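Side-chain contacts in uncharacterized protein (Bacteroides ovatus CL02T12C04, PDB 6PTM), which probably acts as an exo-carrageenase of glycoside hydrolase family 42, cutting carrageenan chains from their ends: residues 211-216 and 275-280; 200-203 and 209-212; 288-293 and 380-385. One frame throughout, in Å; residues are numbered along the deposited sequence.

All three contacts lie on one flank of the family's (β/α)8 barrel. Interaction 3 is its buried part, where helix 358-385 packs on strand 288-292 by methyl-to-ring and methyl-to-methyl contact. Interaction 1 is partly buried and joins two helices, 210-218 and 261-278, through apolar side chains without a hydrogen bond between them. Interaction 2 is a surface contact at the start of helix 210-218 and relies on a backbone hydrogen bond as well as methyl packing. Interactions 1 and 2 share Lys-211 and Val-212 and have centres about 12 Å apart. Interactions 1 and 3 touch directly, Val-275 and Pro-276 meeting Tyr-385, whereas the nearest atoms of interactions 2 and 3 stay about 11 Å apart.

Interaction 1. Residues 211-216 and 275-280; sequences KVINEL and VPYMAG
Two helices on the outer layer of the barrel, 210-218 and 261-278, meet here through Ile-213 and Leu-216 of the first and Tyr-277 and Met-278 of the second. The two segments together bury 246 Å² with no hydrogen bond between them. Leu-216 and Tyr-277 have the closest CA atoms, 6.0 Å apart, and both CB atoms are directed at the opposing segment. Accordingly the side chains touch at their roots, with Leu-216 CB 3.7 Å from Tyr-277 CB and 3.9 Å from Tyr-277 CG. Placing CG on the far side from the carbonyl carbon (chi1 -70°), Tyr-277 carries its ring along helix 210-218 to Ile-213, one turn earlier than Leu-216. There the two branches of Ile-213 divide the work: CD1 lies 4.1 Å from Tyr-277 CE2, while CG2 approaches Tyr-277 OH at 3.8 Å. Leu-216 CB and Ile-213 CD1 both meet the ring at a slant. In a (β/α)8 barrel such helices form the ring around the strands, and Leu-216 and Met-278 reach that inner layer at Phe-194 of strand 192-197. Leu-216 sends CD2 against the thioether chain of Met-278, 4.0 Å from Met-278 CG and 4.1 Å from Met-278 CE; the methyl meets the chain at these two carbons, the two side chains crossing at a slant. Tyr-277 remains partly exposed, so burial deepens from the phenol toward Met-278. Extended beyond CG (chi3 -159°), Met-278 also packs on Met-196 and Tyr-288.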
ATOM      1  N   LYS A 211      10.737  -3.413  32.536  1.00 19.33           N
ATOM      2  CA  LYS A 211      11.049  -2.225  31.697  1.00 22.78           C
ATOM      3  C   LYS A 211       9.815  -1.882  30.859  1.00 22.44           C
ATOM      4  O   LYS A 211       9.513  -0.675  30.695  1.00 22.79           O
ATOM      5  CB  LYS A 211      12.269  -2.505  30.809  1.00 24.58           C
ATOM      6  CG  LYS A 211      12.736  -1.344  29.935  1.00 28.83           C
ATOM      7  CD  LYS A 211      13.957  -1.669  29.056  1.00 31.35           C
ATOM      8  CE  LYS A 211      14.699  -0.455  28.519  1.00 30.81           C
ATOM      9  N   VAL A 212       9.077  -2.900  30.411  1.00 19.98           N
ATOM     10  CA  VAL A 212       7.883  -2.706  29.544  1.00 19.37           C
ATOM     11  C   VAL A 212       6.718  -2.225  30.416  1.00 18.96           C
ATOM     12  O   VAL A 212       6.026  -1.252  30.058  1.00 18.75           O
ATOM     13  CB  VAL A 212       7.561  -4.008  28.768  1.00 19.19           C
ATOM     14  CG1 VAL A 212       6.257  -3.887  28.023  1.00 19.19           C
ATOM     15  CG2 VAL A 212       8.668  -4.357  27.806  1.00 19.27           C
ATOM     16  N   ILE A 213       6.493  -2.860  31.565  1.00 18.48           N
ATOM     17  CA  ILE A 213       5.445  -2.377  32.510  1.00 18.39           C
ATOM     18  C   ILE A 213       5.698  -0.901  32.865  1.00 19.03           C
ATOM     19  O   ILE A 213       4.724  -0.119  32.868  1.00 18.74           O
ATOM     20  CB  ILE A 213       5.383  -3.260  33.764  1.00 18.99           C
ATOM     21  CG1 ILE A 213       5.158  -4.740  33.433  1.00 20.12           C
ATOM     22  CG2 ILE A 213       4.338  -2.749  34.730  1.00 17.70           C
ATOM     23  CD1 ILE A 213       3.890  -4.980  32.652  1.00 22.97           C
ATOM     24  N   ASN A 214       6.934  -0.546  33.238  1.00 18.22           N
ATOM     25  CA  ASN A 214       7.284   0.837  33.642  1.00 18.78           C
ATOM     26  C   ASN A 214       6.929   1.802  32.508  1.00 19.80           C
ATOM     27  O   ASN A 214       6.313   2.866  32.801  1.00 18.98           O
ATOM     28  CB  ASN A 214       8.766   0.964  34.001  1.00 18.59           C
ATOM     29  CG  ASN A 214       9.067   0.357  35.357  1.00 19.11           C
ATOM     30  OD1 ASN A 214       8.181   0.262  36.181  1.00 19.99           O
ATOM     31  ND2 ASN A 214      10.315   0.005  35.629  1.00 18.39           N
ATOM     32  N   GLU A 215       7.275   1.452  31.270  1.00 19.75           N
ATOM     33  CA  GLU A 215       7.013   2.342  30.116  1.00 22.63           C
ATOM     34  C   GLU A 215       5.509   2.521  29.979  1.00 20.89           C
ATOM     35  O   GLU A 215       5.046   3.676  29.910  1.00 23.94           O
ATOM     36  CB  GLU A 215       7.645   1.769  28.862  1.00 28.60           C
ATOM     37  CG  GLU A 215       8.029   2.846  27.882  1.00 35.76           C
ATOM     38  CD  GLU A 215       8.483   2.286  26.550  1.00 43.00           C
ATOM     39  OE1 GLU A 215       9.110   1.177  26.530  1.00 48.08           O
ATOM     40  OE2 GLU A 215       8.175   2.926  25.538  1.00 48.48           O
ATOM     41  N   LEU A 216       4.753   1.428  30.007  1.00 19.53           N
ATOM     42  CA  LEU A 216       3.285   1.493  29.768  1.00 19.66           C
ATOM     43  C   LEU A 216       2.590   2.238  30.907  1.00 20.50           C
ATOM     44  O   LEU A 216       1.593   2.899  30.644  1.00 17.70           O
ATOM     45  CB  LEU A 216       2.716   0.084  29.616  1.00 19.18           C
ATOM     46  CG  LEU A 216       3.079  -0.591  28.302  1.00 18.68           C
ATOM     47  CD1 LEU A 216       2.685  -2.042  28.350  1.00 17.60           C
ATOM     48  CD2 LEU A 216       2.420   0.129  27.134  1.00 19.91           C
ATOM     49  N   VAL A 275      -1.750  -5.107  26.935  1.00 16.73           N
ATOM     50  CA  VAL A 275      -2.850  -4.364  26.261  1.00 16.35           C
ATOM     51  C   VAL A 275      -3.755  -3.679  27.276  1.00 16.27           C
ATOM     52  O   VAL A 275      -4.180  -2.571  26.976  1.00 16.17           O
ATOM     53  CB  VAL A 275      -3.584  -5.249  25.229  1.00 15.78           C
ATOM     54  CG1 VAL A 275      -4.912  -4.681  24.775  1.00 15.76           C
ATOM     55  CG2 VAL A 275      -2.677  -5.482  24.050  1.00 15.43           C
ATOM     56  N   PRO A 276      -4.037  -4.181  28.510  1.00 18.26           N
ATOM     57  CA  PRO A 276      -4.825  -3.399  29.470  1.00 18.56           C
ATOM     58  C   PRO A 276      -4.307  -1.977  29.755  1.00 19.53           C
ATOM     59  O   PRO A 276      -5.089  -1.138  30.047  1.00 22.23           O
ATOM     60  CB  PRO A 276      -4.775  -4.259  30.746  1.00 20.01           C
ATOM     61  CG  PRO A 276      -4.715  -5.660  30.180  1.00 19.31           C
ATOM     62  CD  PRO A 276      -3.719  -5.520  29.040  1.00 18.97           C
ATOM     63  N   TYR A 277      -3.012  -1.731  29.632  1.00 18.96           N
ATOM     64  CA  TYR A 277      -2.407  -0.396  29.834  1.00 19.10           C
ATOM     65  C   TYR A 277      -2.645   0.508  28.619  1.00 19.69           C
ATOM     66  O   TYR A 277      -2.567   1.739  28.784  1.00 21.79           O
ATOM     67  CB  TYR A 277      -0.909  -0.537  30.075  1.00 20.04           C
ATOM     68  CG  TYR A 277      -0.547  -1.161  31.395  1.00 21.12           C
ATOM     69  CD1 TYR A 277      -0.625  -0.443  32.573  1.00 22.01           C
ATOM     70  CD2 TYR A 277      -0.112  -2.470  31.464  1.00 23.07           C
ATOM     71  CE1 TYR A 277      -0.247  -1.007  33.786  1.00 22.75           C
ATOM     72  CE2 TYR A 277       0.257  -3.056  32.665  1.00 24.13           C
ATOM     73  CZ  TYR A 277       0.202  -2.315  33.840  1.00 24.12           C
ATOM     74  OH  TYR A 277       0.562  -2.914  35.026  1.00 26.54           O
ATOM     75  N   MET A 278      -2.916  -0.069  27.446  1.00 19.35           N
ATOM     76  CA  MET A 278      -2.948   0.668  26.161  1.00 19.69           C
ATOM     77  C   MET A 278      -4.404   0.949  25.778  1.00 19.65           C
ATOM     78  O   MET A 278      -4.610   1.815  24.883  1.00 18.19           O
ATOM     79  CB  MET A 278      -2.349  -0.144  25.005  1.00 19.79           C
ATOM     80  CG  MET A 278      -1.025  -0.726  25.291  1.00 23.89           C
ATOM     81  SD  MET A 278      -0.361  -1.566  23.826  1.00 23.06           S
ATOM     82  CE  MET A 278       0.823  -2.653  24.606  1.00 27.43           C
ATOM     83  N   ALA A 279      -5.368   0.220  26.360  1.00 20.11           N
ATOM     84  CA  ALA A 279      -6.733   0.109  25.798  1.00 20.32           C
ATOM     85  C   ALA A 279      -7.380   1.497  25.755  1.00 21.55           C
ATOM     86  O   ALA A 279      -7.360   2.210  26.787  1.00 18.66           O
ATOM     87  CB  ALA A 279      -7.573  -0.868  26.584  1.00 21.68           C
ATOM     88  N   GLY A 280      -7.852   1.905  24.575  1.00 22.94           N
ATOM     89  CA  GLY A 280      -8.617   3.148  24.395  1.00 23.93           C
ATOM     90  C   GLY A 280      -7.705   4.342  24.210  1.00 23.41           C
ATOM     91  O   GLY A 280      -8.215   5.437  23.975  1.00 26.14           O
TER

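Interaction 2. Residues 200-203 and 209-212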
ATOM      1  N   ASN A 200       9.455 -10.125  25.616  1.00 17.32           N
ATOM      2  CA  ASN A 200       9.115  -9.346  26.840  1.00 18.23           C
ATOM      3  C   ASN A 200       8.338 -10.237  27.801  1.00 19.35           C
ATOM      4  O   ASN A 200       8.049  -9.764  28.927  1.00 19.18           O
ATOM      5  CB  ASN A 200       8.287  -8.088  26.556  1.00 18.57           C
ATOM      6  CG  ASN A 200       8.950  -7.073  25.651  1.00 18.49           C
ATOM      7  OD1 ASN A 200       8.266  -6.438  24.850  1.00 16.47           O
ATOM      8  ND2 ASN A 200      10.254  -6.899  25.786  1.00 16.60           N
ATOM      9  N   VAL A 201       7.925 -11.446  27.362  1.00 19.09           N
ATOM     10  CA  VAL A 201       7.368 -12.477  28.277  1.00 18.69           C
ATOM     11  C   VAL A 201       8.580 -13.229  28.840  1.00 19.73           C
ATOM     12  O   VAL A 201       9.192 -14.020  28.071  1.00 19.12           O
ATOM     13  CB  VAL A 201       6.378 -13.445  27.596  1.00 19.42           C
ATOM     14  CG1 VAL A 201       5.826 -14.449  28.606  1.00 20.47           C
ATOM     15  CG2 VAL A 201       5.232 -12.723  26.907  1.00 19.57           C
ATOM     16  N   ILE A 202       8.934 -12.995  30.106  1.00 19.27           N
ATOM     17  CA  ILE A 202      10.252 -13.422  30.646  1.00 21.04           C
ATOM     18  C   ILE A 202      10.129 -14.790  31.335  1.00 21.24           C
ATOM     19  O   ILE A 202      11.167 -15.311  31.681  1.00 26.70           O
ATOM     20  CB  ILE A 202      10.909 -12.346  31.553  1.00 23.39           C
ATOM     21  CG1 ILE A 202      10.148 -12.149  32.868  1.00 24.37           C
ATOM     22  CG2 ILE A 202      11.093 -11.038  30.778  1.00 24.67           C
ATOM     23  CD1 ILE A 202      10.724 -11.088  33.777  1.00 24.97           C
ATOM     24  N   ASN A 203       8.933 -15.351  31.503  1.00 22.87           N
ATOM     25  CA  ASN A 203       8.867 -16.710  32.107  1.00 23.57           C
ATOM     26  C   ASN A 203       7.615 -17.480  31.674  1.00 23.65           C
ATOM     27  O   ASN A 203       6.712 -16.905  31.061  1.00 23.06           O
ATOM     28  CB  ASN A 203       9.062 -16.730  33.627  1.00 23.66           C
ATOM     29  CG  ASN A 203       8.064 -15.895  34.396  1.00 23.37           C
ATOM     30  OD1 ASN A 203       6.884 -15.906  34.100  1.00 21.54           O
ATOM     31  ND2 ASN A 203       8.533 -15.188  35.405  1.00 23.63           N
ATOM     32  N   SER A 209       8.438  -8.339  31.252  1.00 20.03           N
ATOM     33  CA  SER A 209       9.627  -7.486  31.499  1.00 21.91           C
ATOM     34  C   SER A 209       9.232  -6.221  32.266  1.00 21.29           C
ATOM     35  O   SER A 209       8.429  -5.408  31.784  1.00 20.99           O
ATOM     36  CB  SER A 209      10.280  -7.136  30.208  1.00 23.96           C
ATOM     37  OG  SER A 209      11.242  -6.146  30.477  1.00 28.19           O
ATOM     38  N   PRO A 210       9.770  -6.003  33.488  1.00 20.22           N
ATOM     39  CA  PRO A 210       9.547  -4.754  34.231  1.00 20.70           C
ATOM     40  C   PRO A 210       9.775  -3.450  33.456  1.00 18.99           C
ATOM     41  O   PRO A 210       9.034  -2.541  33.704  1.00 17.52           O
ATOM     42  CB  PRO A 210      10.539  -4.877  35.395  1.00 21.75           C
ATOM     43  CG  PRO A 210      10.482  -6.362  35.682  1.00 23.24           C
ATOM     44  CD  PRO A 210      10.549  -6.965  34.274  1.00 22.46           C
ATOM     45  N   LYS A 211      10.737  -3.413  32.536  1.00 19.33           N
ATOM     46  CA  LYS A 211      11.049  -2.225  31.697  1.00 22.78           C
ATOM     47  C   LYS A 211       9.815  -1.882  30.859  1.00 22.44           C
ATOM     48  O   LYS A 211       9.513  -0.675  30.695  1.00 22.79           O
ATOM     49  CB  LYS A 211      12.269  -2.505  30.809  1.00 24.58           C
ATOM     50  CG  LYS A 211      12.736  -1.344  29.935  1.00 28.83           C
ATOM     51  CD  LYS A 211      13.957  -1.669  29.056  1.00 31.35           C
ATOM     52  CE  LYS A 211      14.699  -0.455  28.519  1.00 30.81           C
ATOM     53  N   VAL A 212       9.077  -2.900  30.411  1.00 19.98           N
ATOM     54  CA  VAL A 212       7.883  -2.706  29.544  1.00 19.37           C
ATOM     55  C   VAL A 212       6.718  -2.225  30.416  1.00 18.96           C
ATOM     56  O   VAL A 212       6.026  -1.252  30.058  1.00 18.75           O
ATOM     57  CB  VAL A 212       7.561  -4.008  28.768  1.00 19.19           C
ATOM     58  CG1 VAL A 212       6.257  -3.887  28.023  1.00 19.19           C
ATOM     59  CG2 VAL A 212       8.668  -4.357  27.806  1.00 19.27           C
TER
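The flat amide of Asn-200 has Val-212 CG2 above one face: the methyl is 3.5 Å from Asn-200 CG and 3.6 Å from both Asn-200 OD1 and Asn-200 ND2. That near-equality places the methyl over the middle of the group, not beside one of its ends. At the rim, Asn-200 OD1 accepts a hydrogen bond from the backbone N of Thr-197, which ties the amide back to strand 192-197 and should restrain its rotation. A second flat group, the main-chain carbonyl of Asn-200, receives Ser-209 N in the carbonyl plane. This bond is 2.8 Å from Ser-209 N to Asn-200 O and nearly straight, with an angle of 170° at the hydrogen. Ile-202 packs beside it. Its CG1 sits between backbone N and carbonyl carbon (chi1 68°), which leaves CG2 to approach Ser-209 CB at 4.0 Å and brings CD1 to 4.2 Å from Pro-210 CD. Ser-209 O in turn accepts the N-H of Val-212, 2.9 Å from Val-212 N, within the first turn. With Ser-209 at the N-cap and proline following it, the arrangement is a helix start anchored to its own incoming loop, in the β-to-α connection between strand 192-197 and helix 210-218 of the barrel.

Interaction 3. Residues 288-293 and 380-385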
ATOM      1  N   TYR A 288      -3.341  -1.812  16.002  1.00 13.24           N
ATOM      2  CA  TYR A 288      -2.362  -2.834  16.418  1.00 14.65           C
ATOM      3  C   TYR A 288      -1.866  -3.560  15.167  1.00 14.59           C
ATOM      4  O   TYR A 288      -2.645  -4.231  14.438  1.00 13.17           O
ATOM      5  CB  TYR A 288      -3.001  -3.806  17.411  1.00 14.77           C
ATOM      6  CG  TYR A 288      -3.462  -3.201  18.708  1.00 15.60           C
ATOM      7  CD1 TYR A 288      -4.655  -2.482  18.773  1.00 16.64           C
ATOM      8  CD2 TYR A 288      -2.769  -3.423  19.889  1.00 15.58           C
ATOM      9  CE1 TYR A 288      -5.108  -1.946  19.967  1.00 16.34           C
ATOM     10  CE2 TYR A 288      -3.213  -2.895  21.096  1.00 16.33           C
ATOM     11  CZ  TYR A 288      -4.386  -2.157  21.131  1.00 16.61           C
ATOM     12  OH  TYR A 288      -4.879  -1.648  22.292  1.00 15.57           O
ATOM     13  N   MET A 289      -0.572  -3.417  14.915  1.00 15.12           N
ATOM     14  CA  MET A 289       0.092  -3.969  13.709  1.00 15.99           C
ATOM     15  C   MET A 289       0.592  -5.371  14.051  1.00 15.01           C
ATOM     16  O   MET A 289       1.509  -5.480  14.891  1.00 15.71           O
ATOM     17  CB  MET A 289       1.237  -3.030  13.334  1.00 18.08           C
ATOM     18  CG  MET A 289       1.621  -3.079  11.878  1.00 21.54           C
ATOM     19  SD  MET A 289       2.556  -4.530  11.485  1.00 26.95           S
ATOM     20  CE  MET A 289       3.975  -4.445  12.579  1.00 21.49           C
ATOM     21  N   LEU A 290      -0.029  -6.414  13.501  1.00 13.19           N
ATOM     22  CA  LEU A 290       0.086  -7.771  14.084  1.00 14.12           C
ATOM     23  C   LEU A 290       1.376  -8.458  13.622  1.00 14.90           C
ATOM     24  O   LEU A 290       1.813  -9.350  14.344  1.00 15.10           O
ATOM     25  CB  LEU A 290      -1.131  -8.637  13.747  1.00 14.09           C
ATOM     26  CG  LEU A 290      -2.469  -8.118  14.260  1.00 14.73           C
ATOM     27  CD1 LEU A 290      -3.604  -9.038  13.841  1.00 14.85           C
ATOM     28  CD2 LEU A 290      -2.454  -7.918  15.766  1.00 14.91           C
ATOM     29  N   CYS A 291       1.969  -8.053  12.494  1.00 14.11           N
ATOM     30  CA  CYS A 291       3.276  -8.582  12.059  1.00 15.08           C
ATOM     31  C   CYS A 291       3.843  -7.711  10.929  1.00 15.56           C
ATOM     32  O   CYS A 291       3.075  -7.314  10.017  1.00 16.12           O
ATOM     33  CB  CYS A 291       3.149 -10.023  11.563  1.00 15.10           C
ATOM     34  SG  CYS A 291       4.742 -10.871  11.370  1.00 15.29           S
ATOM     35  N   ASN A 292       5.158  -7.515  10.978  1.00 15.64           N
ATOM     36  CA  ASN A 292       6.034  -6.944   9.924  1.00 16.64           C
ATOM     37  C   ASN A 292       6.269  -7.960   8.782  1.00 16.00           C
ATOM     38  O   ASN A 292       6.987  -8.941   9.019  1.00 17.49           O
ATOM     39  CB  ASN A 292       7.371  -6.592  10.582  1.00 16.98           C
ATOM     40  CG  ASN A 292       8.309  -5.849   9.665  1.00 17.17           C
ATOM     41  OD1 ASN A 292       8.408  -4.604   9.681  1.00 18.83           O
ATOM     42  ND2 ASN A 292       9.002  -6.617   8.865  1.00 16.35           N
ATOM     43  N   GLU A 293       5.793  -7.677   7.567  1.00 15.20           N
ATOM     44  CA  GLU A 293       6.091  -8.429   6.310  1.00 15.39           C
ATOM     45  C   GLU A 293       6.038  -9.924   6.589  1.00 14.79           C
ATOM     46  O   GLU A 293       7.018 -10.648   6.381  1.00 15.46           O
ATOM     47  CB  GLU A 293       7.456  -8.064   5.725  1.00 16.05           C
ATOM     48  CG  GLU A 293       7.531  -6.611   5.266  1.00 17.41           C
ATOM     49  CD  GLU A 293       8.672  -6.329   4.294  1.00 17.99           C
ATOM     50  OE1 GLU A 293       9.658  -7.103   4.317  1.00 18.88           O
ATOM     51  OE2 GLU A 293       8.566  -5.353   3.538  1.00 16.29           O
ATOM     52  N   ASN A 380      -8.152 -11.655  18.164  1.00 16.69           N
ATOM     53  CA  ASN A 380      -9.160 -12.025  19.203  1.00 18.90           C
ATOM     54  C   ASN A 380      -8.529 -11.899  20.592  1.00 17.99           C
ATOM     55  O   ASN A 380      -9.229 -11.422  21.481  1.00 16.98           O
ATOM     56  CB  ASN A 380      -9.831 -13.378  18.979  1.00 19.22           C
ATOM     57  CG  ASN A 380     -10.545 -13.428  17.646  1.00 22.20           C
ATOM     58  OD1 ASN A 380     -11.024 -12.401  17.136  1.00 23.52           O
ATOM     59  ND2 ASN A 380     -10.557 -14.608  17.035  1.00 25.23           N
ATOM     60  N   GLU A 381      -7.232 -12.168  20.763  1.00 17.68           N
ATOM     61  CA  GLU A 381      -6.564 -11.958  22.077  1.00 17.43           C
ATOM     62  C   GLU A 381      -6.534 -10.468  22.430  1.00 17.18           C
ATOM     63  O   GLU A 381      -6.942 -10.145  23.575  1.00 17.64           O
ATOM     64  CB  GLU A 381      -5.176 -12.591  22.148  1.00 17.08           C
ATOM     65  CG  GLU A 381      -5.224 -14.103  22.028  1.00 18.67           C
ATOM     66  CD  GLU A 381      -5.968 -14.798  23.160  1.00 18.92           C
ATOM     67  OE1 GLU A 381      -5.438 -14.825  24.265  1.00 21.74           O
ATOM     68  OE2 GLU A 381      -7.133 -15.188  22.958  1.00 21.57           O
ATOM     69  N   ILE A 382      -6.137  -9.595  21.495  1.00 15.89           N
ATOM     70  CA  ILE A 382      -6.083  -8.126  21.727  1.00 15.62           C
ATOM     71  C   ILE A 382      -7.483  -7.650  22.107  1.00 17.24           C
ATOM     72  O   ILE A 382      -7.584  -6.955  23.121  1.00 16.81           O
ATOM     73  CB  ILE A 382      -5.502  -7.373  20.522  1.00 15.85           C
ATOM     74  CG1 ILE A 382      -4.021  -7.707  20.330  1.00 15.45           C
ATOM     75  CG2 ILE A 382      -5.726  -5.881  20.642  1.00 15.05           C
ATOM     76  CD1 ILE A 382      -3.473  -7.298  18.998  1.00 16.04           C
ATOM     77  N   ARG A 383      -8.529  -8.083  21.390  1.00 18.65           N
ATOM     78  CA  ARG A 383      -9.914  -7.596  21.598  1.00 20.92           C
ATOM     79  C   ARG A 383     -10.447  -7.939  23.001  1.00 20.38           C
ATOM     80  O   ARG A 383     -11.284  -7.152  23.463  1.00 19.25           O
ATOM     81  CB  ARG A 383     -10.845  -8.106  20.498  1.00 26.62           C
ATOM     82  CG  ARG A 383     -10.562  -7.448  19.158  1.00 31.09           C
ATOM     83  CD  ARG A 383     -11.234  -6.097  18.989  1.00 40.34           C
ATOM     84  NE  ARG A 383     -12.668  -6.294  19.017  1.00 50.28           N
ATOM     85  CZ  ARG A 383     -13.371  -6.833  18.036  1.00 53.43           C
ATOM     86  NH1 ARG A 383     -12.764  -7.184  16.913  1.00 52.39           N
ATOM     87  NH2 ARG A 383     -14.678  -7.016  18.195  1.00 57.49           N
ATOM     88  N   LYS A 384      -9.973  -9.019  23.638  1.00 20.21           N
ATOM     89  CA  LYS A 384     -10.313  -9.410  25.034  1.00 22.03           C
ATOM     90  C   LYS A 384      -9.934  -8.292  26.005  1.00 21.11           C
ATOM     91  O   LYS A 384     -10.678  -8.123  26.936  1.00 21.22           O
ATOM     92  CB  LYS A 384      -9.573 -10.659  25.504  1.00 22.95           C
ATOM     93  CG  LYS A 384     -10.084 -11.933  24.849  1.00 28.33           C
ATOM     94  CD  LYS A 384      -9.516 -13.213  25.420  1.00 31.71           C
ATOM     95  CE  LYS A 384      -9.902 -14.413  24.572  1.00 31.28           C
ATOM     96  NZ  LYS A 384      -9.076 -15.571  24.950  1.00 34.51           N
ATOM     97  N   TYR A 385      -8.833  -7.572  25.776  1.00 17.59           N
ATOM     98  CA  TYR A 385      -8.323  -6.509  26.678  1.00 18.47           C
ATOM     99  C   TYR A 385      -8.632  -5.114  26.118  1.00 18.42           C
ATOM    100  O   TYR A 385      -8.781  -4.179  26.916  1.00 18.39           O
ATOM    101  CB  TYR A 385      -6.866  -6.822  27.010  1.00 19.24           C
ATOM    102  CG  TYR A 385      -6.725  -8.209  27.573  1.00 20.20           C
ATOM    103  CD1 TYR A 385      -6.355  -9.285  26.779  1.00 19.96           C
ATOM    104  CD2 TYR A 385      -7.108  -8.465  28.874  1.00 21.51           C
ATOM    105  CE1 TYR A 385      -6.279 -10.571  27.286  1.00 21.37           C
ATOM    106  CE2 TYR A 385      -7.050  -9.745  29.396  1.00 23.68           C
ATOM    107  CZ  TYR A 385      -6.654 -10.799  28.594  1.00 22.80           C
ATOM    108  OH  TYR A 385      -6.591 -12.029  29.152  1.00 25.56           O
TER
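Lys-384 NZ reaches back along its helix to Glu-381 OE2 at 2.8 Å, a salt bridge that uses the syn lone pair of the carboxylate; Glu-381 OE1 is bonded to Ser-268 of helix 261-278. Between these charged neighbours in sequence, Ile-382 turns instead toward strand 288-292. Its CG2 stands 3.7 Å from the centroid of the Tyr-288 ring and only 3° off the ring normal, a CH-pi contact squarely over the face. The other branch, with CG1 opposite the carbonyl carbon (chi1 -67°) and extended onward (chi2 165°), carries CD1 to 3.9 Å from Tyr-288 CB. That same CD1 is 3.4 Å from Leu-290 CD2, tighter than normal carbon contact. Strand 288-292, helix 358-385 and strand 391-394 form a β-α-β crossover of the (β/α)8 barrel, its two strands parallel and adjacent; Tyr-288 and Leu-290, alternate residues of the strand, both direct CB at the helix. Were Tyr-288 replaced by an alanine, Ile-382 CG2 would probably face a gap where the ring had been, and Asp-386 OD2 would lose the phenol hydroxyl it now bonds. Tyr-288 also touches Val-275, from helix 261-278, and Ala-389, which Ile-382 contacts as well.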